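PDB 6V55: adhesion G-protein coupled receptor G6 from Danio rerio, which is an adhesion G-protein coupled receptor whose calcium-binding, multidomain extracellular region probably takes part in cell adhesion and in signalling linked to myelination. Local coordinates for residues W215-G220 against S238-L243; S463-Q469 against A481-I487. All coordinates share one frame; numbering follows the deposited sequence.

Interaction 1: residues W215-G220 against S238-L243; sequences WTKSSG and SQIYTL
The indole of Trp-215 meets 238-243 chiefly along its edge: Ser-238 OG, Ser-238 O and Tyr-241 O lie near the ring plane, while the backbone N of Lys-217 sits over the rim of one face. NE1 points its hydrogen at Ser-238 OG, 2.7 Å away, in a nearly straight bond (167°) 9° out of the ring plane. Serine suits the place because its short hydroxyl also bonds to Cys-235 O, holding the indole edge to the backbone. At the ring's other end, CZ3 reaches Leu-243 CD1 at 4.3 Å.

Lys-217 runs extended across the loop, its first torsion (chi1 -169°) carrying CG away from the backbone N. Its CE passes 3.3 Å from Tyr-241 O. Lys-217 NZ donates to Thr-242 OG1. Gln-239 reaches the turn through a weak bond from NE2 to Ser-218 O (3.2 Å). At its positive phi, Gly-220 avoids the clash of a CB with the carbonyl O of Ser-219 and with Gln-239 CG.

Trp-215, last but one in strand 209-216, bonds through its backbone to Phe-146 of neighbouring strand 145-154. Together with Leu-243 it packs on Ile-188 of strand 185-188, so the contact bridges the two sheets of the pentraxin-like sandwich.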
loop_
_atom_site.group_PDB
_atom_site.type_symbol
_atom_site.label_atom_id
_atom_site.label_comp_id
_atom_site.label_asym_id
_atom_site.label_seq_id
_atom_site.Cartn_x
_atom_site.Cartn_y
_atom_site.Cartn_z
ATOM N N TRP A 215 53.558 -0.152 -11.393
ATOM C CA TRP A 215 54.744 -0.783 -11.954
ATOM C C TRP A 215 54.670 -0.634 -13.461
ATOM O O TRP A 215 53.575 -0.694 -14.005
ATOM C CB TRP A 215 54.808 -2.264 -11.578
ATOM C CG TRP A 215 55.911 -3.020 -12.238
ATOM C CD1 TRP A 215 57.246 -2.914 -11.980
ATOM C CD2 TRP A 215 55.777 -4.024 -13.259
ATOM N NE1 TRP A 215 57.951 -3.792 -12.761
ATOM C CE2 TRP A 215 57.077 -4.480 -13.565
ATOM C CE3 TRP A 215 54.685 -4.582 -13.939
ATOM C CZ2 TRP A 215 57.319 -5.467 -14.525
ATOM C CZ3 TRP A 215 54.927 -5.561 -14.893
ATOM C CH2 TRP A 215 56.241 -5.981 -15.184
ATOM N N THR A 216 55.812 -0.380 -14.121
ATOM C CA THR A 216 55.971 -0.633 -15.554
ATOM C C THR A 216 57.192 -1.512 -15.778
ATOM O O THR A 216 58.187 -1.398 -15.061
ATOM C CB THR A 216 56.187 0.616 -16.409
ATOM O OG1 THR A 216 57.459 1.180 -16.089
ATOM C CG2 THR A 216 55.154 1.635 -16.208
ATOM N N LYS A 217 57.127 -2.367 -16.804
ATOM C CA LYS A 217 58.285 -3.184 -17.155
ATOM C C LYS A 217 59.423 -2.352 -17.746
ATOM O O LYS A 217 60.603 -2.612 -17.445
ATOM C CB LYS A 217 57.864 -4.277 -18.141
ATOM C CG LYS A 217 58.903 -5.340 -18.388
ATOM C CD LYS A 217 58.583 -6.093 -19.629
ATOM C CE LYS A 217 59.612 -7.144 -19.839
ATOM N NZ LYS A 217 59.123 -8.225 -20.749
ATOM N N SER A 218 59.065 -1.329 -18.541
ATOM C CA SER A 218 60.005 -0.626 -19.410
ATOM C C SER A 218 61.018 0.183 -18.624
ATOM O O SER A 218 62.193 0.218 -18.996
ATOM C CB SER A 218 59.248 0.288 -20.374
ATOM O OG SER A 218 58.651 1.378 -19.694
ATOM N N SER A 219 60.606 0.783 -17.510
ATOM C CA SER A 219 61.547 1.456 -16.628
ATOM C C SER A 219 61.914 0.653 -15.390
ATOM O O SER A 219 62.943 0.941 -14.769
ATOM C CB SER A 219 60.973 2.802 -16.182
ATOM O OG SER A 219 59.586 2.661 -15.920
ATOM N N GLY A 220 61.102 -0.333 -15.007
ATOM C CA GLY A 220 61.236 -0.920 -13.690
ATOM C C GLY A 220 60.728 -0.043 -12.577
ATOM O O GLY A 220 60.991 -0.335 -11.411
ATOM N N SER A 238 63.199 -6.149 -12.201
ATOM C CA SER A 238 61.849 -6.419 -12.672
ATOM C C SER A 238 61.639 -6.107 -14.150
ATOM O O SER A 238 60.525 -6.301 -14.644
ATOM C CB SER A 238 60.830 -5.621 -11.849
ATOM O OG SER A 238 60.592 -4.339 -12.415
ATOM N N GLN A 239 62.654 -5.627 -14.874
ATOM C CA GLN A 239 62.460 -5.333 -16.291
ATOM C C GLN A 239 62.632 -6.560 -17.176
ATOM O O GLN A 239 62.489 -6.454 -18.395
ATOM C CB GLN A 239 63.422 -4.246 -16.742
ATOM C CG GLN A 239 63.715 -3.181 -15.709
ATOM C CD GLN A 239 64.744 -2.178 -16.215
ATOM O OE1 GLN A 239 65.910 -2.183 -15.794
ATOM N NE2 GLN A 239 64.319 -1.323 -17.147
ATOM N N ILE A 240 62.949 -7.702 -16.579
ATOM C CA ILE A 240 63.080 -8.984 -17.255
ATOM C C ILE A 240 61.737 -9.724 -17.361
ATOM O O ILE A 240 61.536 -10.533 -18.273
ATOM C CB ILE A 240 64.155 -9.753 -16.454
ATOM C CG1 ILE A 240 65.453 -8.974 -16.519
ATOM C CG2 ILE A 240 64.465 -11.120 -16.951
ATOM C CD1 ILE A 240 65.953 -8.714 -17.932
ATOM N N TYR A 241 60.776 -9.413 -16.501
ATOM C CA TYR A 241 59.606 -10.259 -16.333
ATOM C C TYR A 241 58.373 -9.665 -16.991
ATOM O O TYR A 241 58.222 -8.450 -17.123
ATOM C CB TYR A 241 59.326 -10.512 -14.855
ATOM C CG TYR A 241 60.472 -11.224 -14.201
ATOM C CD1 TYR A 241 60.739 -12.559 -14.492
ATOM C CD2 TYR A 241 61.320 -10.553 -13.315
ATOM C CE1 TYR A 241 61.811 -13.217 -13.899
ATOM C CE2 TYR A 241 62.392 -11.199 -12.720
ATOM C CZ TYR A 241 62.628 -12.531 -13.016
ATOM O OH TYR A 241 63.691 -13.176 -12.431
ATOM N N THR A 242 57.483 -10.559 -17.390
ATOM C CA THR A 242 56.185 -10.215 -17.940
ATOM C C THR A 242 55.158 -11.062 -17.209
ATOM O O THR A 242 55.375 -12.261 -17.009
ATOM C CB THR A 242 56.152 -10.486 -19.457
ATOM O OG1 THR A 242 57.207 -9.753 -20.104
ATOM C CG2 THR A 242 54.810 -10.108 -20.067
ATOM N N LEU A 243 54.063 -10.450 -16.784
ATOM C CA LEU A 243 53.022 -11.209 -16.105
ATOM C C LEU A 243 52.128 -11.854 -17.158
ATOM O O LEU A 243 51.509 -11.147 -17.957
ATOM C CB LEU A 243 52.233 -10.292 -15.172
ATOM C CG LEU A 243 53.068 -9.444 -14.201
ATOM C CD1 LEU A 243 52.190 -8.529 -13.355
ATOM C CD2 LEU A 243 53.924 -10.335 -13.322
#

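Interaction 2: residues S463-Q469 against A481-I487; sequences SRPTVTQ and ASRTCMI
Strand pairing in the beta hairpin of 468-472 and 480-488, extended back into the type II turn from Arg-464 to Val-467, brings these segments together. Gln-469 and Arg-483 form an antiparallel hydrogen-bonded pair: Gln-469 N donates to Arg-483 O (3.0 Å), and Arg-483 N returns a bond to Gln-469 O (3.2 Å). Farther along, Cys-485 N bonds to Val-467 O, and Thr-466 N, within the turn, reaches Cys-485 O at 2.6 Å.

Thr-468 and Thr-484 are the non-hydrogen-bonded pair. Each places OG1 beside its own backbone N (chi1 -67° and -54°), and Thr-468 OG1 and Thr-484 OG1 share a hydrogen bond of 2.6 Å, in which either could be the donor. The methyl CG2 of Thr-468 lies 3.8 Å from Ser-482 CB; beta-branched threonine thus offers both a polar and an apolar arm to the neighbouring strand. A valine in place of this threonine would probably leave the hydroxyl of Thr-484 without its cross-strand mate.

Cys-485, its SG anti to the backbone N (chi1 -177°), packs against the turn, with SG 3.6 Å from Ser-463 O and CB close to Arg-464 O. Pro-465, whose ring suits the first corner of the turn, sets CB 3.8 Å from Ile-487 CG1. Arg-483 makes a salt bridge with Asp-452 and a cation-pi contact with Trp-496. The result is an antiparallel hairpin in a small three-stranded sheet, pinned by the Cys-449 to Cys-485 disulfide, consistent with the hormone-receptor-type module that adhesion receptors often carry ahead of the GAIN domain.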
loop_
_atom_site.group_PDB
_atom_site.type_symbol
_atom_site.label_atom_id
_atom_site.label_comp_id
_atom_site.label_asym_id
_atom_site.label_seq_id
_atom_site.Cartn_x
_atom_site.Cartn_y
_atom_site.Cartn_z
ATOM N N SER A 463 -0.533 5.394 14.647
ATOM C CA SER A 463 -0.040 6.740 14.912
ATOM C C SER A 463 0.943 6.766 16.068
ATOM O O SER A 463 0.724 6.124 17.096
ATOM C CB SER A 463 -1.184 7.703 15.233
ATOM O OG SER A 463 -2.231 7.583 14.287
ATOM N N ARG A 464 1.983 7.584 15.915
ATOM C CA ARG A 464 2.891 7.937 17.000
ATOM C C ARG A 464 2.139 8.754 18.059
ATOM O O ARG A 464 1.083 9.321 17.767
ATOM C CB ARG A 464 4.093 8.700 16.424
ATOM C CG ARG A 464 5.011 7.811 15.579
ATOM C CD ARG A 464 6.345 8.473 15.243
ATOM N NE ARG A 464 6.481 8.681 13.794
ATOM C CZ ARG A 464 7.423 8.139 13.020
ATOM N NH1 ARG A 464 8.362 7.350 13.542
ATOM N NH2 ARG A 464 7.428 8.399 11.710
ATOM N N PRO A 465 2.610 8.753 19.317
ATOM C CA PRO A 465 1.948 9.561 20.363
ATOM C C PRO A 465 1.968 11.062 20.082
ATOM O O PRO A 465 2.962 11.606 19.590
ATOM C CB PRO A 465 2.765 9.241 21.618
ATOM C CG PRO A 465 3.278 7.884 21.379
ATOM C CD PRO A 465 3.543 7.769 19.909
ATOM N N THR A 466 0.839 11.706 20.437
ATOM C CA THR A 466 0.430 13.120 20.245
ATOM C C THR A 466 0.170 13.482 18.778
ATOM O O THR A 466 -0.054 14.654 18.465
ATOM C CB THR A 466 1.390 14.157 20.870
ATOM O OG1 THR A 466 2.515 14.340 20.010
ATOM C CG2 THR A 466 1.862 13.752 22.293
ATOM N N VAL A 467 0.134 12.505 17.871
ATOM C CA VAL A 467 -0.277 12.727 16.486
ATOM C C VAL A 467 -1.799 12.717 16.430
ATOM O O VAL A 467 -2.436 11.836 17.017
ATOM C CB VAL A 467 0.318 11.641 15.566
ATOM C CG1 VAL A 467 -0.403 11.527 14.224
ATOM C CG2 VAL A 467 1.797 11.861 15.375
ATOM N N THR A 468 -2.385 13.711 15.754
ATOM C CA THR A 468 -3.804 13.710 15.417
ATOM C C THR A 468 -3.969 13.339 13.947
ATOM O O THR A 468 -3.296 13.913 13.083
ATOM C CB THR A 468 -4.421 15.080 15.717
ATOM O OG1 THR A 468 -4.418 15.281 17.131
ATOM C CG2 THR A 468 -5.864 15.175 15.212
ATOM N N GLN A 469 -4.838 12.363 13.670
ATOM C CA GLN A 469 -5.129 11.923 12.312
ATOM C C GLN A 469 -6.502 12.394 11.863
ATOM O O GLN A 469 -7.422 12.498 12.666
ATOM C CB GLN A 469 -5.086 10.407 12.213
ATOM C CG GLN A 469 -3.752 9.873 12.530
ATOM C CD GLN A 469 -2.949 9.573 11.295
ATOM O OE1 GLN A 469 -3.294 9.998 10.177
ATOM N NE2 GLN A 469 -1.855 8.835 11.480
ATOM N N ALA A 481 -13.240 14.264 10.257
ATOM C CA ALA A 481 -13.237 13.897 11.664
ATOM C C ALA A 481 -11.790 13.772 12.104
ATOM O O ALA A 481 -10.892 13.676 11.268
ATOM C CB ALA A 481 -13.974 12.576 11.902
ATOM N N SER A 482 -11.553 13.778 13.417
ATOM C CA SER A 482 -10.188 13.686 13.930
ATOM C C SER A 482 -10.141 12.846 15.197
ATOM O O SER A 482 -11.126 12.753 15.929
ATOM C CB SER A 482 -9.571 15.060 14.209
ATOM O OG SER A 482 -10.075 15.579 15.424
ATOM N N ARG A 483 -8.983 12.212 15.424
ATOM C CA ARG A 483 -8.705 11.391 16.605
ATOM C C ARG A 483 -7.234 11.534 16.968
ATOM O O ARG A 483 -6.373 11.556 16.084
ATOM C CB ARG A 483 -9.026 9.907 16.382
ATOM C CG ARG A 483 -9.473 9.171 17.624
ATOM C CD ARG A 483 -9.748 7.697 17.354
ATOM N NE ARG A 483 -10.308 6.998 18.513
ATOM C CZ ARG A 483 -10.436 5.670 18.589
ATOM N NH1 ARG A 483 -10.025 4.904 17.579
ATOM N NH2 ARG A 483 -10.965 5.104 19.672
ATOM N N THR A 484 -6.946 11.627 18.267
ATOM C CA THR A 484 -5.588 11.856 18.753
ATOM C C THR A 484 -5.105 10.649 19.545
ATOM O O THR A 484 -5.835 10.121 20.393
ATOM C CB THR A 484 -5.519 13.123 19.614
ATOM O OG1 THR A 484 -6.057 14.220 18.869
ATOM C CG2 THR A 484 -4.073 13.467 19.983
ATOM N N CYS A 485 -3.893 10.197 19.231
ATOM C CA CYS A 485 -3.157 9.202 20.006
ATOM C C CYS A 485 -2.502 9.910 21.195
ATOM O O CYS A 485 -1.485 10.590 21.035
ATOM C CB CYS A 485 -2.115 8.534 19.112
ATOM S SG CYS A 485 -1.172 7.219 19.902
ATOM N N MET A 486 -3.065 9.734 22.402
ATOM C CA MET A 486 -2.654 10.442 23.617
ATOM C C MET A 486 -1.732 9.593 24.490
ATOM O O MET A 486 -1.693 8.366 24.386
ATOM C CB MET A 486 -3.868 10.836 24.457
ATOM C CG MET A 486 -4.950 11.519 23.697
ATOM S SD MET A 486 -4.974 13.282 23.997
ATOM C CE MET A 486 -5.453 13.320 25.728
ATOM N N ILE A 487 -1.034 10.265 25.411
ATOM C CA ILE A 487 -0.204 9.606 26.422
ATOM C C ILE A 487 -0.916 9.619 27.771
ATOM O O ILE A 487 -1.184 10.691 28.338
ATOM C CB ILE A 487 1.163 10.274 26.550
ATOM C CG1 ILE A 487 1.924 10.080 25.260
ATOM C CG2 ILE A 487 1.932 9.690 27.718
ATOM C CD1 ILE A 487 2.995 11.022 25.154
#

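In the fold
From the N terminus, the chain passes through the CUB region before reaching interaction 1 in the pentraxin-like part, where contact between 215-220 and 238-243 closes a loop made mostly of strands 221-226 and 229-234. It then continues through the SEA region to interaction 2, where 463-469 meets 481-487 as a hairpin closes. The two loops follow one another in series, neither nesting nor crossing, and their centres lie 73 Å apart. With only 17 and 11 residues between their segments, both are local: the first ties the end of an inner strand to the loop leading from strand 229-234 to strand 248-251, whereas the second lies beside strand 342-353, whose Phe-344 touches Thr-466 and Ile-487, tying the hairpin to the SEA sheet.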